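Beta-Ala-His dipeptidase (Homo sapiens, PDB 3DLJ) hydrolyses Xaa-His dipeptides, preferring carnosine and anserine, as a secreted dizinc metallopeptidase of the M20A family. Local coordinates at residues 110-116 / 139-145; 31-36 / 126-130. All blocks are in the same frame, centred on the assembly; numbering follows the deposited sequence.

Interaction 1: 110-116 / 139-145. With ZN (zinc ion), chain D; ZN (zinc ion), chain C.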
ATOM      1  N   HIS A 110      -7.859  -4.892   3.073  1.00 30.72           N
ATOM      2  CA  HIS A 110      -8.109  -3.994   4.228  1.00 30.78           C
ATOM      3  C   HIS A 110      -9.161  -2.965   3.881  1.00 30.89           C
ATOM      4  O   HIS A 110      -9.230  -2.494   2.733  1.00 30.93           O
ATOM      5  CB  HIS A 110      -6.827  -3.315   4.753  1.00 30.00           C
ATOM      6  CG  HIS A 110      -6.214  -2.317   3.802  1.00 29.64           C
ATOM      7  ND1 HIS A 110      -6.543  -0.975   3.803  1.00 29.53           N
ATOM      8  CD2 HIS A 110      -5.275  -2.467   2.836  1.00 26.20           C
ATOM      9  CE1 HIS A 110      -5.844  -0.344   2.876  1.00 25.97           C
ATOM     10  NE2 HIS A 110      -5.066  -1.226   2.275  1.00 26.12           N
ATOM     11  N   LEU A 111     -10.001  -2.646   4.863  1.00 31.26           N
ATOM     12  CA  LEU A 111     -11.118  -1.711   4.647  1.00 31.81           C
ATOM     13  C   LEU A 111     -10.964  -0.380   5.396  1.00 32.21           C
ATOM     14  O   LEU A 111     -11.852   0.469   5.353  1.00 32.52           O
ATOM     15  CB  LEU A 111     -12.457  -2.393   4.934  1.00 31.60           C
ATOM     16  CG  LEU A 111     -12.786  -3.465   3.881  1.00 31.88           C
ATOM     17  CD1 LEU A 111     -13.995  -4.239   4.337  1.00 32.89           C
ATOM     18  CD2 LEU A 111     -13.057  -2.849   2.518  1.00 28.18           C
ATOM     19  N   ASP A 112      -9.809  -0.188   6.034  1.00 32.20           N
ATOM     20  CA  ASP A 112      -9.408   1.139   6.501  1.00 32.77           C
ATOM     21  C   ASP A 112      -8.716   1.931   5.392  1.00 32.48           C
ATOM     22  O   ASP A 112      -8.087   1.358   4.490  1.00 31.74           O
ATOM     23  CB  ASP A 112      -8.490   1.058   7.737  1.00 33.09           C
ATOM     24  CG  ASP A 112      -7.193   0.346   7.449  1.00 34.59           C
ATOM     25  OD1 ASP A 112      -7.236  -0.761   6.845  1.00 37.33           O
ATOM     26  OD2 ASP A 112      -6.124   0.896   7.810  1.00 36.16           O
ATOM     27  N   VAL A 113      -8.847   3.258   5.492  1.00 32.16           N
ATOM     28  CA  VAL A 113      -8.305   4.206   4.516  1.00 31.74           C
ATOM     29  C   VAL A 113      -7.380   5.251   5.210  1.00 32.83           C
ATOM     30  O   VAL A 113      -7.452   5.468   6.452  1.00 32.35           O
ATOM     31  CB  VAL A 113      -9.458   4.909   3.716  1.00 31.49           C
ATOM     32  CG1 VAL A 113     -10.244   3.899   2.879  1.00 28.96           C
ATOM     33  CG2 VAL A 113     -10.396   5.636   4.661  1.00 29.66           C
ATOM     34  N   GLN A 114      -6.495   5.844   4.401  1.00 33.03           N
ATOM     35  CA  GLN A 114      -5.705   7.023   4.752  1.00 33.62           C
ATOM     36  C   GLN A 114      -6.656   8.207   4.952  1.00 34.60           C
ATOM     37  O   GLN A 114      -7.688   8.280   4.273  1.00 34.38           O
ATOM     38  CB  GLN A 114      -4.711   7.351   3.628  1.00 33.35           C
ATOM     39  CG  GLN A 114      -3.456   6.463   3.609  1.00 35.34           C
ATOM     40  CD  GLN A 114      -2.485   6.777   4.769  1.00 38.42           C
ATOM     41  OE1 GLN A 114      -2.219   7.937   5.067  1.00 39.60           O
ATOM     42  NE2 GLN A 114      -1.972   5.744   5.418  1.00 37.39           N
ATOM     43  N   PRO A 115      -6.319   9.137   5.874  1.00 35.21           N
ATOM     44  CA  PRO A 115      -7.140  10.336   6.058  1.00 36.42           C
ATOM     45  C   PRO A 115      -7.355  11.094   4.746  1.00 37.74           C
ATOM     46  O   PRO A 115      -6.516  11.048   3.850  1.00 37.75           O
ATOM     47  CB  PRO A 115      -6.306  11.195   7.011  1.00 36.05           C
ATOM     48  CG  PRO A 115      -5.497  10.215   7.795  1.00 34.96           C
ATOM     49  CD  PRO A 115      -5.157   9.123   6.781  1.00 35.60           C
ATOM     50  N   ALA A 116      -8.486  11.774   4.639  1.00 39.34           N
ATOM     51  CA  ALA A 116      -8.763  12.625   3.511  1.00 41.23           C
ATOM     52  C   ALA A 116      -9.483  13.865   3.994  1.00 43.27           C
ATOM     53  O   ALA A 116     -10.626  13.812   4.480  1.00 43.57           O
ATOM     54  CB  ALA A 116      -9.600  11.893   2.489  1.00 40.80           C
ATOM     55  N   ARG A 139     -11.742   8.551  -1.626  1.00 30.44           N
ATOM     56  CA  ARG A 139     -10.755   7.919  -0.754  1.00 30.77           C
ATOM     57  C   ARG A 139     -11.071   6.424  -0.544  1.00 30.38           C
ATOM     58  O   ARG A 139     -12.176   6.060  -0.134  1.00 29.79           O
ATOM     59  CB  ARG A 139     -10.652   8.675   0.587  1.00 29.79           C
ATOM     60  CG  ARG A 139      -9.889   7.922   1.660  1.00 31.08           C
ATOM     61  CD  ARG A 139      -8.387   7.689   1.258  1.00 30.39           C
ATOM     62  NE  ARG A 139      -7.578   8.878   1.540  1.00 29.87           N
ATOM     63  CZ  ARG A 139      -6.855   9.565   0.653  1.00 30.98           C
ATOM     64  NH1 ARG A 139      -6.189  10.629   1.071  1.00 29.53           N
ATOM     65  NH2 ARG A 139      -6.764   9.195  -0.639  1.00 30.25           N
ATOM     66  N   GLY A 140     -10.086   5.568  -0.822  1.00 31.18           N
ATOM     67  CA  GLY A 140     -10.272   4.111  -0.746  1.00 30.66           C
ATOM     68  C   GLY A 140     -10.739   3.454  -2.037  1.00 30.89           C
ATOM     69  O   GLY A 140     -10.966   2.244  -2.057  1.00 30.99           O
ATOM     70  N   ALA A 141     -10.915   4.235  -3.105  1.00 31.14           N
ATOM     71  CA  ALA A 141     -11.395   3.685  -4.395  1.00 31.87           C
ATOM     72  C   ALA A 141     -10.469   2.610  -4.935  1.00 32.08           C
ATOM     73  O   ALA A 141     -10.930   1.547  -5.343  1.00 32.75           O
ATOM     74  CB  ALA A 141     -11.594   4.797  -5.448  1.00 31.46           C
ATOM     75  N   THR A 142      -9.168   2.901  -4.952  1.00 32.17           N
ATOM     76  CA  THR A 142      -8.136   1.919  -5.326  1.00 31.88           C
ATOM     77  C   THR A 142      -7.506   1.250  -4.063  1.00 31.76           C
ATOM     78  O   THR A 142      -7.170   0.071  -4.086  1.00 32.32           O
ATOM     79  CB  THR A 142      -7.033   2.552  -6.228  1.00 31.29           C
ATOM     80  OG1 THR A 142      -6.568   1.580  -7.176  1.00 33.54           O
ATOM     81  CG2 THR A 142      -5.843   3.036  -5.413  1.00 29.74           C
ATOM     82  N   ASP A 143      -7.382   2.002  -2.977  1.00 31.57           N
ATOM     83  CA  ASP A 143      -6.659   1.560  -1.757  1.00 31.81           C
ATOM     84  C   ASP A 143      -7.544   1.585  -0.471  1.00 31.07           C
ATOM     85  O   ASP A 143      -7.524   2.568   0.266  1.00 31.42           O
ATOM     86  CB  ASP A 143      -5.434   2.475  -1.585  1.00 31.53           C
ATOM     87  CG  ASP A 143      -4.470   2.013  -0.496  1.00 33.43           C
ATOM     88  OD1 ASP A 143      -4.585   0.871   0.014  1.00 31.63           O
ATOM     89  OD2 ASP A 143      -3.568   2.823  -0.155  1.00 35.45           O
ATOM     90  N   ASN A 144      -8.304   0.529  -0.164  1.00 30.58           N
ATOM     91  CA  ASN A 144      -8.347  -0.743  -0.895  1.00 30.09           C
ATOM     92  C   ASN A 144      -9.774  -1.295  -1.113  1.00 30.15           C
ATOM     93  O   ASN A 144      -9.954  -2.500  -1.231  1.00 31.08           O
ATOM     94  CB  ASN A 144      -7.507  -1.765  -0.122  1.00 29.83           C
ATOM     95  CG  ASN A 144      -7.155  -2.989  -0.939  1.00 29.53           C
ATOM     96  OD1 ASN A 144      -7.198  -4.114  -0.429  1.00 29.52           O
ATOM     97  ND2 ASN A 144      -6.796  -2.785  -2.205  1.00 27.84           N
ATOM     98  N   LYS A 145     -10.789  -0.427  -1.180  1.00 30.05           N
ATOM     99  CA  LYS A 145     -12.203  -0.876  -1.231  1.00 29.54           C
ATOM    100  C   LYS A 145     -12.583  -1.377  -2.628  1.00 29.59           C
ATOM    101  O   LYS A 145     -13.280  -2.391  -2.758  1.00 30.04           O
ATOM    102  CB  LYS A 145     -13.148   0.237  -0.742  1.00 28.99           C
ATOM    103  CG  LYS A 145     -13.048   0.483   0.783  1.00 30.20           C
ATOM    104  CD  LYS A 145     -13.609   1.832   1.237  1.00 28.58           C
ATOM    105  CE  LYS A 145     -13.628   1.904   2.755  1.00 29.26           C
ATOM    106  NZ  LYS A 145     -14.141   3.217   3.275  1.00 27.24           N
TER
HETATM  107 ZN    ZN D2002      -3.809  -0.709   0.864  1.00 30.29          ZN
HETATM  108 ZN    ZN C2001      -2.562   2.416   1.716  1.00 34.93          ZN
HETATM  109  O   HOH W   1      -9.635   0.170   2.404  1.00 24.55           O
HETATM  110  O   HOH W   2      -6.054   4.083   1.877  1.00 24.98           O
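Arg139 threads its side chain along the loop 110-116. Its CB lies against the methyl of Ala116, CG packs on Val113 CB at 3.7 Å, and CD passes beside the carbonyl oxygen of Gln114. Bends at chi2 and chi3 then turn the guanidinium edge to the backbone: NE donates to Gln114 O from above that carbonyl's plane, a bent bond of 2.8 Å, and weakly to Pro115 O, which takes a straighter bond (167°) from NH1, while NH2 forms a salt bridge with Glu460. An alanine in place of Arg139 is likely to leave the carbonyls of Gln114 and Pro115 without these donors and Glu460 without this charge partner. Next to it, Val113 CG1 sits 3.6 Å from Gly140 CA, where a CB on residue 140 would clash.

At the other end the two segments share zinc. His110 NE2 and Asp143 OD1, each 2.0 Å from the metal, bind one ion with Asp206; Asp143 OD2 reaches the second, which Glu178 and His456 also bind. Ring and carboxylate planes stand 84° apart. Asn144 CB covers one face of the imidazole in a CH-pi contact, and ND1 donates in the ring plane to Asp112 O, fixing the ring's rotation. The peptide between Asp143 and Asn144 is cis, and a water joins Asn144 N to the carbonyls of His110 and Asp112. One carboxylate thus bridges both zincs, the hallmark of the cocatalytic M20 site, and its negative charge probably eases the repulsion between the two cations.

Interaction 2: 31-36 / 126-130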
ATOM      1  N   LEU A  31     -19.581   0.268  -4.297  1.00 30.48           N
ATOM      2  CA  LEU A  31     -18.335   0.940  -3.988  1.00 30.10           C
ATOM      3  C   LEU A  31     -18.570   2.355  -3.437  1.00 30.58           C
ATOM      4  O   LEU A  31     -17.930   2.756  -2.472  1.00 31.31           O
ATOM      5  CB  LEU A  31     -17.390   0.927  -5.198  1.00 29.75           C
ATOM      6  CG  LEU A  31     -16.030   1.607  -5.004  1.00 29.92           C
ATOM      7  CD1 LEU A  31     -15.266   1.004  -3.823  1.00 27.59           C
ATOM      8  CD2 LEU A  31     -15.193   1.544  -6.306  1.00 28.63           C
ATOM      9  N   LYS A  32     -19.475   3.108  -4.063  1.00 31.40           N
ATOM     10  CA  LYS A  32     -19.888   4.431  -3.587  1.00 31.95           C
ATOM     11  C   LYS A  32     -20.333   4.382  -2.109  1.00 32.01           C
ATOM     12  O   LYS A  32     -19.927   5.230  -1.303  1.00 31.63           O
ATOM     13  CB  LYS A  32     -21.020   4.978  -4.476  1.00 31.69           C
ATOM     14  CG  LYS A  32     -21.496   6.396  -4.116  1.00 32.03           C
ATOM     15  CD  LYS A  32     -22.413   6.953  -5.218  1.00 33.14           C
ATOM     16  CE  LYS A  32     -22.429   8.496  -5.222  1.00 33.22           C
ATOM     17  NZ  LYS A  32     -23.468   9.039  -4.300  1.00 33.86           N
ATOM     18  N   GLU A  33     -21.128   3.363  -1.767  1.00 32.17           N
ATOM     19  CA  GLU A  33     -21.595   3.141  -0.395  1.00 32.46           C
ATOM     20  C   GLU A  33     -20.478   2.742   0.551  1.00 32.31           C
ATOM     21  O   GLU A  33     -20.473   3.171   1.697  1.00 32.84           O
ATOM     22  CB  GLU A  33     -22.693   2.090  -0.347  1.00 32.47           C
ATOM     23  CG  GLU A  33     -24.005   2.540  -0.965  1.00 36.23           C
ATOM     24  CD  GLU A  33     -24.948   1.384  -1.260  1.00 41.97           C
ATOM     25  OE1 GLU A  33     -25.980   1.637  -1.915  1.00 44.32           O
ATOM     26  OE2 GLU A  33     -24.671   0.224  -0.854  1.00 44.56           O
ATOM     27  N   TRP A  34     -19.536   1.918   0.103  1.00 31.56           N
ATOM     28  CA  TRP A  34     -18.418   1.544   0.990  1.00 31.61           C
ATOM     29  C   TRP A  34     -17.443   2.715   1.226  1.00 30.91           C
ATOM     30  O   TRP A  34     -16.960   2.884   2.318  1.00 31.41           O
ATOM     31  CB  TRP A  34     -17.683   0.279   0.506  1.00 31.05           C
ATOM     32  CG  TRP A  34     -18.403  -1.015   0.803  1.00 30.06           C
ATOM     33  CD1 TRP A  34     -19.753  -1.201   0.901  1.00 29.24           C
ATOM     34  CD2 TRP A  34     -17.806  -2.318   0.959  1.00 29.83           C
ATOM     35  NE1 TRP A  34     -20.033  -2.525   1.138  1.00 30.41           N
ATOM     36  CE2 TRP A  34     -18.861  -3.235   1.181  1.00 30.75           C
ATOM     37  CE3 TRP A  34     -16.485  -2.794   0.936  1.00 29.67           C
ATOM     38  CZ2 TRP A  34     -18.641  -4.602   1.397  1.00 29.47           C
ATOM     39  CZ3 TRP A  34     -16.258  -4.161   1.152  1.00 30.05           C
ATOM     40  CH2 TRP A  34     -17.340  -5.047   1.378  1.00 30.21           C
ATOM     41  N   VAL A  35     -17.187   3.505   0.188  1.00 30.99           N
ATOM     42  CA  VAL A  35     -16.342   4.695   0.244  1.00 30.46           C
ATOM     43  C   VAL A  35     -16.898   5.796   1.185  1.00 31.20           C
ATOM     44  O   VAL A  35     -16.136   6.508   1.840  1.00 31.57           O
ATOM     45  CB  VAL A  35     -16.094   5.262  -1.214  1.00 30.61           C
ATOM     46  CG1 VAL A  35     -15.695   6.758  -1.182  1.00 27.69           C
ATOM     47  CG2 VAL A  35     -15.031   4.418  -1.955  1.00 28.84           C
ATOM     48  N   ALA A  36     -18.224   5.912   1.243  1.00 31.42           N
ATOM     49  CA  ALA A  36     -18.909   6.867   2.102  1.00 31.97           C
ATOM     50  C   ALA A  36     -18.796   6.545   3.611  1.00 32.34           C
ATOM     51  O   ALA A  36     -19.076   7.394   4.454  1.00 31.92           O
ATOM     52  CB  ALA A  36     -20.371   7.001   1.671  1.00 31.64           C
ATOM     53  N   PRO A 126     -13.993  13.803  -0.846  1.00 36.33           N
ATOM     54  CA  PRO A 126     -13.237  12.531  -0.795  1.00 35.83           C
ATOM     55  C   PRO A 126     -14.074  11.285  -0.493  1.00 35.11           C
ATOM     56  O   PRO A 126     -13.725  10.197  -0.921  1.00 34.80           O
ATOM     57  CB  PRO A 126     -12.219  12.760   0.339  1.00 36.01           C
ATOM     58  CG  PRO A 126     -12.624  14.006   1.015  1.00 36.07           C
ATOM     59  CD  PRO A 126     -13.381  14.824   0.019  1.00 36.22           C
ATOM     60  N   TYR A 127     -15.175  11.469   0.233  1.00 35.46           N
ATOM     61  CA  TYR A 127     -16.029  10.375   0.677  1.00 34.99           C
ATOM     62  C   TYR A 127     -17.336  10.257  -0.112  1.00 34.63           C
ATOM     63  O   TYR A 127     -18.241   9.501   0.265  1.00 34.69           O
ATOM     64  CB  TYR A 127     -16.271  10.467   2.187  1.00 35.10           C
ATOM     65  CG  TYR A 127     -15.007  10.216   2.986  1.00 35.18           C
ATOM     66  CD1 TYR A 127     -14.353  11.266   3.678  1.00 36.36           C
ATOM     67  CD2 TYR A 127     -14.430   8.950   3.014  1.00 34.42           C
ATOM     68  CE1 TYR A 127     -13.166  11.034   4.395  1.00 36.17           C
ATOM     69  CE2 TYR A 127     -13.250   8.709   3.731  1.00 35.64           C
ATOM     70  CZ  TYR A 127     -12.621   9.742   4.405  1.00 35.62           C
ATOM     71  OH  TYR A 127     -11.469   9.458   5.093  1.00 36.01           O
ATOM     72  N   VAL A 128     -17.425  11.003  -1.206  1.00 33.98           N
ATOM     73  CA  VAL A 128     -18.550  10.855  -2.146  1.00 33.77           C
ATOM     74  C   VAL A 128     -17.949  10.366  -3.469  1.00 33.38           C
ATOM     75  O   VAL A 128     -17.343  11.170  -4.181  1.00 32.55           O
ATOM     76  CB  VAL A 128     -19.321  12.196  -2.389  1.00 33.76           C
ATOM     77  CG1 VAL A 128     -20.426  11.996  -3.439  1.00 32.76           C
ATOM     78  CG2 VAL A 128     -19.909  12.753  -1.092  1.00 33.12           C
ATOM     79  N   LEU A 129     -18.097   9.071  -3.780  1.00 33.21           N
ATOM     80  CA  LEU A 129     -17.564   8.524  -5.053  1.00 33.49           C
ATOM     81  C   LEU A 129     -18.181   9.312  -6.214  1.00 34.14           C
ATOM     82  O   LEU A 129     -19.393   9.372  -6.344  1.00 33.75           O
ATOM     83  CB  LEU A 129     -17.824   7.012  -5.206  1.00 32.83           C
ATOM     84  CG  LEU A 129     -17.080   6.223  -6.308  1.00 33.23           C
ATOM     85  CD1 LEU A 129     -15.627   5.888  -5.901  1.00 29.66           C
ATOM     86  CD2 LEU A 129     -17.834   4.934  -6.711  1.00 32.03           C
ATOM     87  N   THR A 130     -17.330   9.946  -7.016  1.00 34.59           N
ATOM     88  CA  THR A 130     -17.763  10.797  -8.126  1.00 35.18           C
ATOM     89  C   THR A 130     -17.117  10.256  -9.410  1.00 35.39           C
ATOM     90  O   THR A 130     -15.893  10.111  -9.483  1.00 35.33           O
ATOM     91  CB  THR A 130     -17.333  12.293  -7.858  1.00 35.50           C
ATOM     92  OG1 THR A 130     -17.783  12.714  -6.556  1.00 36.33           O
ATOM     93  CG2 THR A 130     -17.886  13.251  -8.917  1.00 35.61           C
TER
HETATM   94  O   HOH W   3     -19.335   7.585  -1.635  1.00 28.18           O
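With CG anti to the backbone N (chi1 -167°) and chi2 at 79°, Leu129 lays its branched end on helix 24-35: CB meets Lys32 CB at 3.9 Å, and CD2 lies over the backbone of Lys32, 3.6 Å from its N, and reaches Leu31 CG. Val35 points at the loop and brings CG2 to Leu129 CD1; branched aliphatic residues suit the buried places of Leu31, Val35 and Leu129. The Lys32 chain runs extended as far as CE, which comes 3.4 Å from Leu129 O; its methylenes flank Leu129 CB, and a bend at chi4 then turns the amine loosely toward Val128.

Near the end of the helix, Val35 O approaches the edge of the Tyr127 ring in its plane, 3.2 Å from CD2, and Ala36 CA makes a CA-H...O contact of 3.3 Å with Tyr127 O. A water supplies the stronger polar link, donating to Lys32 O and Tyr127 O and accepting from Leu129 N at 2.9 Å.

This is plain packing of helix 24-35 on the loop leading into strand 130-132. Apolar branches fill the inner side, while polar cohesion between the backbones probably depends largely on the bridging water, helped by the Ala36 CA-H...O contact.

After helix 13-22 the chain runs through helix 24-35, whose last turn later meets the loop 126-130. Before that loop arrives, strand 104-110 delivers the segment 110-116 to the zinc site. Segment 126-130 then closes the long loop of interaction 2, and 139-145, at the start of helix 141-160, closes the shorter one of interaction 1. The segments alternate, so the two closures cross. They also touch directly: Arg139 N probably hydrogen-bonds to Pro126 O, Lys145 NZ probably does so to Trp34 O, and Leu111 packs on Trp34. Together they tie helix 24-35, the two ends of the loop between strands 104-110 and 130-132, and the start of helix 141-160, with only interaction 1 at the zinc site.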